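Local coordinates for transthyretin-like protein (Klebsiella pneumoniae subsp. pneumoniae, PDB 3QVA) that probably hydrolyses 5-hydroxyisourate to 2-oxo-4-hydroxy-4-carboxy-5-ureidoimidazoline in purine breakdown, working as a homotetramer of the transthyretin family, at residues Leu65-Gly70 with Thr83-Asp88. Residues are numbered along the deposited sequence; the frame is centred on the assembly and turned at random.
Sequences LTAETG and TRAQID
The carboxylate of Glu68 meets the guanidinium of Arg84 at its edge, not over a face, and the two planes stand 44° apart. Arg84 is modelled in two conformers, and in the one described here the grip is side-on: Arg84 NE reaches Glu68 OE2 at 3.1 Å in a nearly straight bond that lies in the guanidinium plane, while Arg84 NH1 holds Glu68 OE1 at 2.9 Å, with OE1, met at its syn lone pair, standing somewhat out of the guanidinium plane. A bend at chi2 of Glu68 (-68°) turns the carboxylate back toward 83-88 although its CB points away from that strand. A water ties the pair to the backbone, donating to Glu68 OE1 and to the carbonyl oxygen of Thr83, which also takes a weak bond from Gly70 N. The salt bridge sits just beyond the last ladder pair, where strand 62-67 gives way to helix 69-75 and Glu68 takes the N-cap position.

Further along, the strands pair by main-chain bonds. Leu65 and Ile87 exchange one bond each way, Ile87 N to Leu65 O being almost linear at 2.8 Å, and Ala67 and Ala85 do the same. Between them Thr66 and Gln86 form the non-hydrogen-bonded pair, with Thr66 OG1 3.7 Å from Gln86 CG. Thr66 CG2, anti to the backbone N, lies 4.0 Å from Arg84 CD. On the other face Thr69 CG2 rests 4.0 Å from Ala85 CB; Ala67, Ala85 and Ile87 all pack against Phe103 of strand 99-106.

Strand 82-90 continues the sheet into a second subunit by antiparallel pairing, where Asp88 meets Arg84 of that subunit in a salt bridge. Two strands flanking a short helix, paired like this, are the E and F strands of the transthyretin beta-sandwich.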
loop_
_atom_site.group_PDB
_atom_site.type_symbol
_atom_site.label_atom_id
_atom_site.label_comp_id
_atom_site.label_asym_id
_atom_site.label_seq_id
_atom_site.Cartn_x
_atom_site.Cartn_y
_atom_site.Cartn_z
ATOM N N LEU A 65 1.228 11.344 -14.336
ATOM C CA LEU A 65 2.220 11.883 -13.401
ATOM C C LEU A 65 3.317 10.860 -13.218
ATOM O O LEU A 65 3.033 9.728 -12.859
ATOM C CB LEU A 65 1.605 12.148 -12.027
ATOM C CG LEU A 65 1.211 13.517 -11.489
ATOM C CD1 LEU A 65 0.930 13.355 -9.994
ATOM C CD2 LEU A 65 2.275 14.588 -11.714
ATOM N N THR A 66 4.566 11.252 -13.447
ATOM C CA THR A 66 5.667 10.305 -13.359
ATOM C C THR A 66 6.729 10.768 -12.377
ATOM O O THR A 66 7.359 11.810 -12.581
ATOM C CB THR A 66 6.314 10.073 -14.740
ATOM O OG1 THR A 66 5.304 9.651 -15.670
ATOM C CG2 THR A 66 7.412 9.007 -14.653
ATOM N N ALA A 67 6.934 9.979 -11.325
ATOM C CA ALA A 67 7.959 10.279 -10.328
ATOM C C ALA A 67 9.208 9.473 -10.636
ATOM O O ALA A 67 9.144 8.262 -10.833
ATOM C CB ALA A 67 7.452 9.977 -8.916
ATOM N N GLU A 68 10.351 10.151 -10.695
ATOM C CA GLU A 68 11.592 9.488 -11.048
ATOM C C GLU A 68 12.206 8.855 -9.802
ATOM O O GLU A 68 13.229 9.301 -9.282
ATOM C CB GLU A 68 12.541 10.478 -11.732
ATOM C CG GLU A 68 12.001 10.963 -13.080
ATOM C CD GLU A 68 11.975 9.862 -14.124
ATOM O OE1 GLU A 68 12.912 9.043 -14.135
ATOM O OE2 GLU A 68 11.021 9.815 -14.936
ATOM N N THR A 69 11.560 7.799 -9.330
ATOM C CA THR A 69 11.907 7.190 -8.054
ATOM C C THR A 69 13.207 6.386 -8.112
ATOM O O THR A 69 14.017 6.429 -7.172
ATOM C CB THR A 69 10.763 6.299 -7.545
ATOM O OG1 THR A 69 10.435 5.331 -8.547
ATOM C CG2 THR A 69 9.526 7.152 -7.253
ATOM N N GLY A 70 13.419 5.675 -9.220
ATOM C CA GLY A 70 14.612 4.843 -9.383
ATOM C C GLY A 70 15.877 5.679 -9.349
ATOM O O GLY A 70 16.853 5.316 -8.679
ATOM N N THR A 83 12.028 1.288 -11.856
ATOM C CA THR A 83 12.805 2.359 -12.493
ATOM C C THR A 83 12.189 3.752 -12.323
ATOM O O THR A 83 12.906 4.751 -12.292
ATOM C CB THR A 83 13.026 2.084 -13.988
ATOM O OG1 THR A 83 11.760 1.942 -14.638
ATOM C CG2 THR A 83 13.830 0.809 -14.178
ATOM N N ARG A 84 10.860 3.800 -12.242
ATOM C CA ARG A 84 10.119 5.037 -12.013
ATOM C C ARG A 84 8.714 4.650 -11.581
ATOM O O ARG A 84 8.372 3.464 -11.583
ATOM C CB ARG A 84 10.087 5.931 -13.267
ATOM C CG ARG A 84 9.738 5.226 -14.571
ATOM C CD ARG A 84 9.949 6.149 -15.767
ATOM N NE ARG A 84 11.254 6.803 -15.712
ATOM C CZ ARG A 84 12.405 6.204 -16.004
ATOM N NH1 ARG A 84 13.546 6.878 -15.916
ATOM N NH2 ARG A 84 12.419 4.930 -16.378
ATOM N N ALA A 85 7.922 5.643 -11.195
ATOM C CA ALA A 85 6.562 5.416 -10.752
ATOM C C ALA A 85 5.638 6.300 -11.573
ATOM O O ALA A 85 5.645 7.522 -11.429
ATOM C CB ALA A 85 6.436 5.721 -9.255
ATOM N N GLN A 86 4.867 5.669 -12.452
ATOM C CA GLN A 86 3.946 6.380 -13.323
ATOM C C GLN A 86 2.507 6.154 -12.868
ATOM O O GLN A 86 2.078 5.005 -12.695
ATOM C CB GLN A 86 4.131 5.922 -14.775
ATOM C CG GLN A 86 3.181 6.597 -15.746
ATOM C CD GLN A 86 3.345 6.113 -17.180
ATOM O OE1 GLN A 86 2.418 5.539 -17.759
ATOM N NE2 GLN A 86 4.522 6.337 -17.758
ATOM N N ILE A 87 1.777 7.254 -12.673
ATOM C CA ILE A 87 0.344 7.208 -12.395
ATOM C C ILE A 87 -0.423 7.709 -13.617
ATOM O O ILE A 87 -0.109 8.771 -14.176
ATOM C CB ILE A 87 -0.038 8.092 -11.193
ATOM C CG1 ILE A 87 0.692 7.649 -9.924
ATOM C CG2 ILE A 87 -1.559 8.054 -10.968
ATOM C CD1 ILE A 87 0.521 8.662 -8.789
ATOM N N ASP A 88 -1.425 6.943 -14.029
ATOM C CA ASP A 88 -2.263 7.332 -15.158
ATOM C C ASP A 88 -3.671 7.567 -14.644
ATOM O O ASP A 88 -4.286 6.664 -14.079
ATOM C CB ASP A 88 -2.246 6.232 -16.214
ATOM C CG ASP A 88 -0.892 6.081 -16.861
ATOM O OD1 ASP A 88 -0.178 5.104 -16.534
ATOM O OD2 ASP A 88 -0.540 6.960 -17.682
HETATM O O HOH W 1 13.789 7.320 -12.097
#